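Local atomic coordinates of Blr3880 protein (Bradyrhizobium japonicum, PDB entry 2OOD), a protein that probably catalyses the zinc-dependent hydrolytic deamination of guanine to xanthine and ammonia, a step of purine breakdown. Residues 36-41 with 402-407; 280-285 with 306-311; 144-149 with 187-192. All coordinates share one frame; numbering follows the deposited sequence.

Interaction 1 of 3, residues 36-41 with 402-407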
loop_
_atom_site.group_PDB
_atom_site.type_symbol
_atom_site.label_atom_id
_atom_site.label_comp_id
_atom_site.label_asym_id
_atom_site.label_seq_id
_atom_site.Cartn_x
_atom_site.Cartn_y
_atom_site.Cartn_z
ATOM N N GLY A 36 31.042 -9.734 -3.770
ATOM C CA GLY A 36 31.136 -11.119 -4.184
ATOM C C GLY A 36 31.093 -11.311 -5.681
ATOM O O GLY A 36 30.844 -10.371 -6.440
ATOM N N LEU A 37 31.331 -12.546 -6.108
ATOM C CA LEU A 37 31.331 -12.877 -7.520
ATOM C C LEU A 37 30.562 -14.163 -7.772
ATOM O O LEU A 37 30.756 -15.172 -7.096
ATOM C CB LEU A 37 32.770 -13.029 -8.022
ATOM C CG LEU A 37 32.974 -13.493 -9.468
ATOM C CD1 LEU A 37 32.408 -12.461 -10.428
ATOM C CD2 LEU A 37 34.457 -13.704 -9.731
HETATM N N MSE A 38 29.675 -14.116 -8.754
HETATM C CA MSE A 38 28.877 -15.272 -9.111
HETATM C C MSE A 38 29.255 -15.651 -10.540
HETATM O O MSE A 38 29.175 -14.829 -11.452
HETATM C CB MSE A 38 27.391 -14.920 -9.018
HETATM C CG MSE A 38 26.442 -16.062 -9.328
HETATM SE SE MSE A 38 24.558 -15.507 -9.038
HETATM C CE MSE A 38 24.071 -14.957 -10.871
ATOM N N VAL A 39 29.684 -16.895 -10.720
ATOM C CA VAL A 39 30.092 -17.394 -12.023
ATOM C C VAL A 39 28.977 -18.247 -12.611
ATOM O O VAL A 39 28.714 -19.355 -12.136
ATOM C CB VAL A 39 31.384 -18.240 -11.901
ATOM C CG1 VAL A 39 31.740 -18.847 -13.233
ATOM C CG2 VAL A 39 32.524 -17.372 -11.394
ATOM N N VAL A 40 28.323 -17.730 -13.647
ATOM C CA VAL A 40 27.219 -18.440 -14.289
ATOM C C VAL A 40 27.622 -18.945 -15.673
ATOM O O VAL A 40 28.114 -18.176 -16.497
ATOM C CB VAL A 40 25.996 -17.512 -14.456
ATOM C CG1 VAL A 40 24.757 -18.330 -14.745
ATOM C CG2 VAL A 40 25.816 -16.671 -13.228
ATOM N N THR A 41 27.408 -20.232 -15.930
ATOM C CA THR A 41 27.738 -20.817 -17.228
ATOM C C THR A 41 26.470 -21.326 -17.898
ATOM O O THR A 41 25.850 -22.286 -17.426
ATOM C CB THR A 41 28.727 -21.999 -17.093
ATOM O OG1 THR A 41 30.008 -21.505 -16.677
ATOM C CG2 THR A 41 28.876 -22.722 -18.424
ATOM N N LYS A 402 21.935 -23.940 -9.265
ATOM C CA LYS A 402 20.623 -23.342 -9.432
ATOM C C LYS A 402 20.612 -22.414 -10.632
ATOM O O LYS A 402 21.661 -21.966 -11.101
ATOM C CB LYS A 402 20.218 -22.585 -8.164
ATOM C CG LYS A 402 19.882 -23.519 -7.012
ATOM C CD LYS A 402 19.243 -22.806 -5.843
ATOM C CE LYS A 402 18.730 -23.822 -4.830
ATOM N NZ LYS A 402 18.038 -23.188 -3.679
ATOM N N GLU A 403 19.420 -22.138 -11.139
ATOM C CA GLU A 403 19.279 -21.269 -12.287
ATOM C C GLU A 403 19.547 -19.829 -11.845
ATOM O O GLU A 403 19.146 -19.414 -10.760
ATOM C CB GLU A 403 17.886 -21.473 -12.872
ATOM C CG GLU A 403 17.597 -22.958 -13.034
ATOM C CD GLU A 403 16.296 -23.253 -13.732
ATOM O OE1 GLU A 403 15.273 -22.634 -13.378
ATOM O OE2 GLU A 403 16.292 -24.120 -14.630
ATOM N N ALA A 404 20.249 -19.078 -12.684
ATOM C CA ALA A 404 20.626 -17.714 -12.352
ATOM C C ALA A 404 19.633 -16.606 -12.660
ATOM O O ALA A 404 19.830 -15.844 -13.602
ATOM C CB ALA A 404 21.961 -17.390 -12.999
ATOM N N ASP A 405 18.565 -16.514 -11.875
ATOM C CA ASP A 405 17.589 -15.438 -12.049
ATOM C C ASP A 405 17.903 -14.484 -10.910
ATOM O O ASP A 405 18.039 -14.922 -9.775
ATOM C CB ASP A 405 16.155 -15.945 -11.889
ATOM C CG ASP A 405 15.736 -16.876 -13.003
ATOM O OD1 ASP A 405 16.478 -16.966 -13.997
ATOM O OD2 ASP A 405 14.664 -17.510 -12.891
ATOM N N PHE A 406 18.048 -13.197 -11.187
ATOM C CA PHE A 406 18.333 -12.277 -10.099
ATOM C C PHE A 406 17.940 -10.844 -10.381
ATOM O O PHE A 406 17.649 -10.480 -11.518
ATOM C CB PHE A 406 19.808 -12.366 -9.684
ATOM C CG PHE A 406 20.784 -12.161 -10.811
ATOM C CD1 PHE A 406 21.335 -10.905 -11.056
ATOM C CD2 PHE A 406 21.158 -13.225 -11.631
ATOM C CE1 PHE A 406 22.246 -10.717 -12.104
ATOM C CE2 PHE A 406 22.066 -13.037 -12.678
ATOM C CZ PHE A 406 22.605 -11.784 -12.909
ATOM N N VAL A 407 17.924 -10.038 -9.327
ATOM C CA VAL A 407 17.529 -8.645 -9.432
ATOM C C VAL A 407 18.523 -7.719 -8.755
ATOM O O VAL A 407 19.023 -8.009 -7.673
ATOM C CB VAL A 407 16.131 -8.426 -8.780
ATOM C CG1 VAL A 407 15.817 -6.949 -8.684
ATOM C CG2 VAL A 407 15.056 -9.126 -9.594
#
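The contact belongs to the beta-rich part that amidohydrolases carry beside their barrel, built from both ends of the chain: Met-38 and Val-40 of strand 36-41 pack on Ala-404 and Phe-406. Strand 36-41 runs inside the four-stranded sheet of 45-48, 36-41, 5-9 and 62-67, whereas Phe-406 opens strand 406-409, which pairs with 70-81 and 453-458. The closest CA atoms, those of Val-40 and Ala-404, are 6.9 Å apart, too far for neighbouring strands of one sheet, and the interface is made by apolar side chains.

The side chains of selenomethionine Met-38 and Phe-406 come from opposite directions. The Met-38 chain stays extended as far as SE and then bends at the last torsion (chi3 94°), which brings the methyl group up to the aromatic ring. Met-38 CE lies 3.3 Å from Phe-406 CE2, and Met-38 SE is 5.3 Å from the centroid of the Phe-406 ring, 30° off its normal. This is a Met-aromatic contact with an oblique approach. The same methyl also touches Ala-404, with Met-38 CE 3.9 Å from Ala-404 CB.

Val-40 supplies the second half of the packing. Its branch anti to the backbone N, CG1, meets Ala-404 CB at 3.4 Å, while Val-40 CG2 stands 3.9 Å from the same methyl. Ala-404 CB is therefore bordered by three carbons of strand 36-41. Ala-404 is the centre of an inverse gamma turn, and its side chain is directed at that strand.

All four residues are buried. Phe-406 also stacks with Trp-457 and touches Ile-8; Ile-45 of strand 45-48 touches both Met-38 and Ala-404. Strands 5-9 and 45-48, which flank 36-41 in its sheet, thus contribute side chains around the contact, and Phe-398 adds another against Met-38.

Interaction 2 of 3, residues 280-285 with 306-311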
loop_
_atom_site.group_PDB
_atom_site.type_symbol
_atom_site.label_atom_id
_atom_site.label_comp_id
_atom_site.label_asym_id
_atom_site.label_seq_id
_atom_site.Cartn_x
_atom_site.Cartn_y
_atom_site.Cartn_z
ATOM N N ASN A 280 -7.291 -26.494 12.104
ATOM C CA ASN A 280 -7.332 -27.884 11.692
ATOM C C ASN A 280 -6.903 -27.970 10.229
ATOM O O ASN A 280 -6.084 -28.814 9.860
ATOM C CB ASN A 280 -8.750 -28.441 11.863
ATOM C CG ASN A 280 -8.866 -29.881 11.407
ATOM O OD1 ASN A 280 -8.053 -30.726 11.778
ATOM N ND2 ASN A 280 -9.882 -30.171 10.602
ATOM N N GLU A 281 -7.454 -27.088 9.400
ATOM C CA GLU A 281 -7.108 -27.075 7.987
ATOM C C GLU A 281 -5.619 -26.779 7.809
ATOM O O GLU A 281 -4.964 -27.376 6.960
ATOM C CB GLU A 281 -7.972 -26.054 7.233
ATOM C CG GLU A 281 -9.406 -26.533 7.015
ATOM C CD GLU A 281 -10.296 -25.482 6.375
ATOM O OE1 GLU A 281 -10.461 -24.399 6.978
ATOM O OE2 GLU A 281 -10.835 -25.739 5.273
ATOM N N PHE A 282 -5.077 -25.872 8.613
ATOM C CA PHE A 282 -3.659 -25.563 8.514
ATOM C C PHE A 282 -2.860 -26.809 8.875
ATOM O O PHE A 282 -1.946 -27.192 8.147
ATOM C CB PHE A 282 -3.271 -24.417 9.453
ATOM C CG PHE A 282 -3.440 -23.047 8.851
ATOM C CD1 PHE A 282 -2.795 -22.704 7.670
ATOM C CD2 PHE A 282 -4.207 -22.081 9.485
ATOM C CE1 PHE A 282 -2.910 -21.414 7.132
ATOM C CE2 PHE A 282 -4.325 -20.789 8.951
ATOM C CZ PHE A 282 -3.671 -20.464 7.773
ATOM N N ARG A 283 -3.203 -27.446 9.994
ATOM C CA ARG A 283 -2.487 -28.643 10.416
ATOM C C ARG A 283 -2.529 -29.743 9.363
ATOM O O ARG A 283 -1.539 -30.436 9.158
ATOM C CB ARG A 283 -3.040 -29.184 11.739
ATOM C CG ARG A 283 -2.617 -28.399 12.982
ATOM C CD ARG A 283 -2.906 -29.182 14.274
ATOM N NE ARG A 283 -4.307 -29.609 14.356
ATOM C CZ ARG A 283 -5.305 -28.860 14.830
ATOM N NH1 ARG A 283 -5.065 -27.630 15.290
ATOM N NH2 ARG A 283 -6.553 -29.328 14.809
ATOM N N ARG A 284 -3.665 -29.909 8.696
ATOM C CA ARG A 284 -3.789 -30.943 7.677
ATOM C C ARG A 284 -2.851 -30.671 6.505
ATOM O O ARG A 284 -2.183 -31.581 6.010
ATOM C CB ARG A 284 -5.232 -31.040 7.172
ATOM C CG ARG A 284 -6.246 -31.338 8.259
ATOM C CD ARG A 284 -7.270 -32.329 7.785
ATOM N NE ARG A 284 -8.110 -31.808 6.716
ATOM C CZ ARG A 284 -9.059 -30.896 6.895
ATOM N NH1 ARG A 284 -9.280 -30.400 8.104
ATOM N NH2 ARG A 284 -9.802 -30.497 5.871
HETATM N N MSE A 285 -2.803 -29.421 6.055
HETATM C CA MSE A 285 -1.929 -29.061 4.944
HETATM C C MSE A 285 -0.474 -29.288 5.343
HETATM O O MSE A 285 0.302 -29.878 4.595
HETATM C CB MSE A 285 -2.145 -27.603 4.554
HETATM C CG MSE A 285 -3.553 -27.322 4.080
HETATM SE SE MSE A 285 -3.811 -25.442 3.622
HETATM C CE MSE A 285 -2.920 -25.458 1.882
ATOM N N LEU A 306 -7.705 -10.432 7.048
ATOM C CA LEU A 306 -6.315 -10.564 7.462
ATOM C C LEU A 306 -5.855 -12.013 7.580
ATOM O O LEU A 306 -6.265 -12.736 8.484
ATOM C CB LEU A 306 -6.107 -9.856 8.804
ATOM C CG LEU A 306 -6.532 -8.388 8.914
ATOM C CD1 LEU A 306 -6.390 -7.930 10.351
ATOM C CD2 LEU A 306 -5.688 -7.524 7.998
ATOM N N PHE A 307 -5.000 -12.427 6.652
ATOM C CA PHE A 307 -4.452 -13.775 6.649
ATOM C C PHE A 307 -3.684 -13.980 7.948
ATOM O O PHE A 307 -2.882 -13.142 8.335
ATOM C CB PHE A 307 -3.509 -13.942 5.458
ATOM C CG PHE A 307 -2.796 -15.259 5.424
ATOM C CD1 PHE A 307 -3.468 -16.424 5.087
ATOM C CD2 PHE A 307 -1.447 -15.340 5.743
ATOM C CE1 PHE A 307 -2.804 -17.649 5.071
ATOM C CE2 PHE A 307 -0.776 -16.563 5.729
ATOM C CZ PHE A 307 -1.459 -17.716 5.393
ATOM N N ARG A 308 -3.924 -15.102 8.613
ATOM C CA ARG A 308 -3.256 -15.389 9.877
ATOM C C ARG A 308 -1.835 -15.908 9.665
ATOM O O ARG A 308 -1.550 -17.096 9.799
ATOM C CB ARG A 308 -4.096 -16.386 10.682
ATOM C CG ARG A 308 -5.480 -15.851 11.050
ATOM C CD ARG A 308 -6.465 -16.973 11.312
ATOM N NE ARG A 308 -6.053 -17.806 12.430
ATOM C CZ ARG A 308 -6.355 -19.094 12.560
ATOM N NH1 ARG A 308 -7.070 -19.713 11.638
ATOM N NH2 ARG A 308 -5.942 -19.758 13.625
ATOM N N LEU A 309 -0.944 -14.984 9.337
ATOM C CA LEU A 309 0.451 -15.297 9.085
ATOM C C LEU A 309 1.113 -16.039 10.243
ATOM O O LEU A 309 1.866 -16.992 10.027
ATOM C CB LEU A 309 1.210 -14.003 8.783
ATOM C CG LEU A 309 2.705 -14.092 8.483
ATOM C CD1 LEU A 309 2.946 -15.054 7.327
ATOM C CD2 LEU A 309 3.229 -12.704 8.163
ATOM N N GLY A 310 0.835 -15.602 11.467
ATOM C CA GLY A 310 1.422 -16.241 12.631
ATOM C C GLY A 310 1.030 -17.697 12.841
ATOM O O GLY A 310 1.768 -18.453 13.476
ATOM N N ARG A 311 -0.124 -18.095 12.312
ATOM C CA ARG A 311 -0.601 -19.466 12.466
ATOM C C ARG A 311 0.044 -20.395 11.444
ATOM O O ARG A 311 0.431 -21.517 11.774
ATOM C CB ARG A 311 -2.127 -19.526 12.312
ATOM C CG ARG A 311 -2.766 -20.858 12.707
ATOM C CD ARG A 311 -3.233 -20.846 14.162
ATOM N NE ARG A 311 -2.124 -20.789 15.107
ATOM C CZ ARG A 311 -1.299 -21.806 15.348
ATOM N NH1 ARG A 311 -1.471 -22.966 14.712
ATOM N NH2 ARG A 311 -0.294 -21.658 16.210
#
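Phe-307 O is gripped by two donors, Leu-309 N at 2.9 Å and the side-chain ND2 of Asn-349 on helix 335-352, and this holds the backbone that carries the Phe-307 ring, whose far end comes near Phe-282. The first bond closes an inverse gamma turn centred on Arg-308, which also occupies the N-cap position of helix 309-312. In the TIM-barrel fold of the amidohydrolases, helix 279-288 lies in sequence between barrel strands 269-272 and 291-294, and residues 306-311 lie in the connection from 291-294 to 320-323.

Phe-282 is the one residue of 280-285 that makes the contact, and its ring is met by three residues. Phe-307 CE1 comes in at the edge, near the ring plane, 4.0 Å from Phe-282 CZ. The edge also faces Arg-308: Phe-282 CE2 sits over one face of that guanidinium, 4.0 Å from Arg-308 NH1, with the two planes 70° apart. Because the arginine is at the ring edge, this geometry does not support a cation-pi assignment. Replacing Phe-282 by an alanine here would probably open a gap beside Phe-307 CE1 and leave the guanidinium of Arg-308 less firmly placed.

Phe-307 is stacked on its own account with Phe-294 of the barrel strand. Its side chain is about 11 Å from that of the zinc ligand His-79 and about 12 Å from the bound guanine, so the contact lies near the guanine and zinc site without being part of it.

Arg-311 divides its side chain between two roles. Its NE and NH1 form salt bridges with Glu-366 and Asp-314, while its CG, anti to the backbone N (chi1 -169°), lies obliquely to the Phe-282 ring: Arg-311 CG is 3.7 Å from Phe-282 CD2.

Interaction 3 of 3, residues 144-149 with 187-192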
loop_
_atom_site.group_PDB
_atom_site.type_symbol
_atom_site.label_atom_id
_atom_site.label_comp_id
_atom_site.label_asym_id
_atom_site.label_seq_id
_atom_site.Cartn_x
_atom_site.Cartn_y
_atom_site.Cartn_z
ATOM N N VAL A 144 -6.087 -21.133 -25.467
ATOM C CA VAL A 144 -5.343 -20.077 -26.157
ATOM C C VAL A 144 -4.417 -19.300 -25.216
ATOM O O VAL A 144 -3.196 -19.298 -25.392
ATOM C CB VAL A 144 -6.310 -19.077 -26.834
ATOM C CG1 VAL A 144 -5.536 -17.967 -27.517
ATOM C CG2 VAL A 144 -7.180 -19.803 -27.834
ATOM N N ALA A 145 -5.008 -18.642 -24.221
ATOM C CA ALA A 145 -4.247 -17.861 -23.256
ATOM C C ALA A 145 -3.100 -18.670 -22.652
ATOM O O ALA A 145 -2.000 -18.153 -22.468
ATOM C CB ALA A 145 -5.167 -17.358 -22.162
ATOM N N THR A 146 -3.348 -19.938 -22.343
ATOM C CA THR A 146 -2.302 -20.779 -21.770
ATOM C C THR A 146 -1.174 -21.060 -22.762
ATOM O O THR A 146 0.005 -21.049 -22.392
ATOM C CB THR A 146 -2.863 -22.133 -21.281
ATOM O OG1 THR A 146 -3.760 -21.908 -20.188
ATOM C CG2 THR A 146 -1.732 -23.047 -20.817
ATOM N N GLU A 147 -1.530 -21.318 -24.017
ATOM C CA GLU A 147 -0.528 -21.605 -25.039
ATOM C C GLU A 147 0.363 -20.387 -25.253
ATOM O O GLU A 147 1.588 -20.501 -25.240
ATOM C CB GLU A 147 -1.195 -21.994 -26.359
ATOM C CG GLU A 147 -2.083 -23.220 -26.272
ATOM C CD GLU A 147 -2.946 -23.403 -27.509
ATOM O OE1 GLU A 147 -3.139 -22.406 -28.236
ATOM O OE2 GLU A 147 -3.443 -24.530 -27.748
ATOM N N GLU A 148 -0.252 -19.222 -25.439
ATOM C CA GLU A 148 0.514 -18.001 -25.653
ATOM C C GLU A 148 1.433 -17.666 -24.482
ATOM O O GLU A 148 2.508 -17.107 -24.685
ATOM C CB GLU A 148 -0.422 -16.820 -25.922
ATOM C CG GLU A 148 -1.134 -16.877 -27.264
ATOM C CD GLU A 148 -0.175 -17.053 -28.432
ATOM O OE1 GLU A 148 0.852 -16.344 -28.473
ATOM O OE2 GLU A 148 -0.451 -17.893 -29.314
ATOM N N LEU A 149 1.017 -18.009 -23.262
ATOM C CA LEU A 149 1.822 -17.728 -22.075
ATOM C C LEU A 149 3.063 -18.607 -22.000
ATOM O O LEU A 149 4.164 -18.124 -21.753
ATOM C CB LEU A 149 0.997 -17.908 -20.795
ATOM C CG LEU A 149 1.829 -17.842 -19.506
ATOM C CD1 LEU A 149 2.388 -16.448 -19.317
ATOM C CD2 LEU A 149 0.980 -18.233 -18.322
ATOM N N LYS A 187 -4.954 -32.223 -20.880
ATOM C CA LYS A 187 -4.151 -33.384 -21.240
ATOM C C LYS A 187 -3.219 -33.017 -22.396
ATOM O O LYS A 187 -2.041 -33.399 -22.419
ATOM C CB LYS A 187 -5.077 -34.538 -21.641
ATOM C CG LYS A 187 -4.442 -35.913 -21.548
ATOM C CD LYS A 187 -4.229 -36.336 -20.094
ATOM C CE LYS A 187 -3.390 -37.624 -19.996
ATOM N NZ LYS A 187 -3.979 -38.780 -20.744
ATOM N N ARG A 188 -3.754 -32.264 -23.350
ATOM C CA ARG A 188 -2.976 -31.838 -24.502
ATOM C C ARG A 188 -1.879 -30.874 -24.072
ATOM O O ARG A 188 -0.715 -31.033 -24.450
ATOM C CB ARG A 188 -3.886 -31.151 -25.527
ATOM C CG ARG A 188 -3.148 -30.571 -26.723
ATOM C CD ARG A 188 -4.117 -30.165 -27.818
ATOM N NE ARG A 188 -4.886 -28.974 -27.468
ATOM C CZ ARG A 188 -4.356 -27.765 -27.286
ATOM N NH1 ARG A 188 -3.043 -27.580 -27.416
ATOM N NH2 ARG A 188 -5.138 -26.733 -26.985
ATOM N N LEU A 189 -2.261 -29.881 -23.269
ATOM C CA LEU A 189 -1.329 -28.867 -22.802
ATOM C C LEU A 189 -0.209 -29.446 -21.952
ATOM O O LEU A 189 0.926 -28.967 -22.009
ATOM C CB LEU A 189 -2.084 -27.782 -22.035
ATOM C CG LEU A 189 -3.156 -27.069 -22.863
ATOM C CD1 LEU A 189 -3.925 -26.111 -21.981
ATOM C CD2 LEU A 189 -2.515 -26.335 -24.027
ATOM N N ILE A 190 -0.517 -30.472 -21.165
ATOM C CA ILE A 190 0.504 -31.104 -20.333
ATOM C C ILE A 190 1.515 -31.768 -21.259
ATOM O O ILE A 190 2.718 -31.776 -20.991
ATOM C CB ILE A 190 -0.101 -32.179 -19.396
ATOM C CG1 ILE A 190 -0.991 -31.505 -18.343
ATOM C CG2 ILE A 190 1.011 -32.978 -18.732
ATOM C CD1 ILE A 190 -1.830 -32.460 -17.521
ATOM N N ALA A 191 1.007 -32.311 -22.361
ATOM C CA ALA A 191 1.839 -32.976 -23.354
ATOM C C ALA A 191 2.819 -31.982 -23.958
ATOM O O ALA A 191 4.036 -32.155 -23.864
ATOM C CB ALA A 191 0.960 -33.566 -24.447
ATOM N N GLN A 192 2.274 -30.934 -24.564
ATOM C CA GLN A 192 3.083 -29.903 -25.204
ATOM C C GLN A 192 4.002 -29.065 -24.328
ATOM O O GLN A 192 5.074 -28.665 -24.783
ATOM C CB GLN A 192 2.190 -28.931 -25.972
ATOM C CG GLN A 192 1.602 -29.491 -27.240
ATOM C CD GLN A 192 1.146 -28.388 -28.171
ATOM O OE1 GLN A 192 1.816 -27.350 -28.288
ATOM N NE2 GLN A 192 0.012 -28.603 -28.852
#
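Glu-147 and Arg-188 cross at about a right angle between two helices on the outside of the TIM barrel. Helix 143-156 lies in sequence between strands 132-138 and 160-166, and helix 179-193 between 160-166 and 199-205. The short segments run almost parallel, their axes approaching to 11.3 Å, and Glu-147 and Leu-189 have the nearest CA atoms, 7.6 Å apart.

The polar part is a salt bridge in which one carboxylate oxygen meets both terminal nitrogens. Arg-188 NH2 donates to Glu-147 OE2 at 2.9 Å, with an N-H...O angle of 140°, and Arg-188 NH1 adds a weak bond of 3.1 Å to the same Glu-147 OE2. Both nitrogens use OE2 and the carboxylate and guanidinium planes stand 68° apart, so this is not the side-by-side pairing of two oxygens with two nitrogens. NH2 approaches OE2 nearly along its C-O axis, though the oxygen lies somewhat out of the guanidinium plane. The arginine chain is extended up to its bend at chi3 (72°), which brings the guanidinium within bonding distance of the glutamate. The second carboxylate oxygen, Glu-147 OE1, is bridged to Arg-113 of helix 113-129, so each oxygen has an arginine and the carboxylate's rotation is probably restricted.

Leu-189 packs on the barrel side of the salt bridge, pointing toward helix 143-156, and its two methyls are shared out. Leu-189 CD2 packs on the aliphatic stem of the glutamate, 3.9 Å from Glu-147 CG, the two side chains crossing at about a right angle. Leu-189 also touches Leu-164 and Tyr-201 of the barrel strands, which places it between the helices and the barrel wall.

Thr-146 crosses the leucine obliquely: its OG1 bonds to Thr-139 OG1, while Thr-146 CG2 rests 3.9 Å from Leu-189 CD1.

Overall arrangement
From the N terminus, the chain first lays down strand 36-41, the opening half of interaction 1, whose partner 402-407 comes only after the barrel has been completed. Within that long loop, interaction 3 closes first, joining helices 143-156 and 179-193 outside the barrel. Interaction 2 follows in series, tying helix 279-288 to the connection that leads to strand 320-323. Interactions 2 and 3 are thus nested inside the loop of interaction 1 and do not cross. Their centres are 33 Å apart, and interactions 1 and 2 lie on opposite sides of the chain's centre. Interactions 2 and 3 therefore fasten the barrel's periphery, while interaction 1 joins the beta regions near the two ends of the chain.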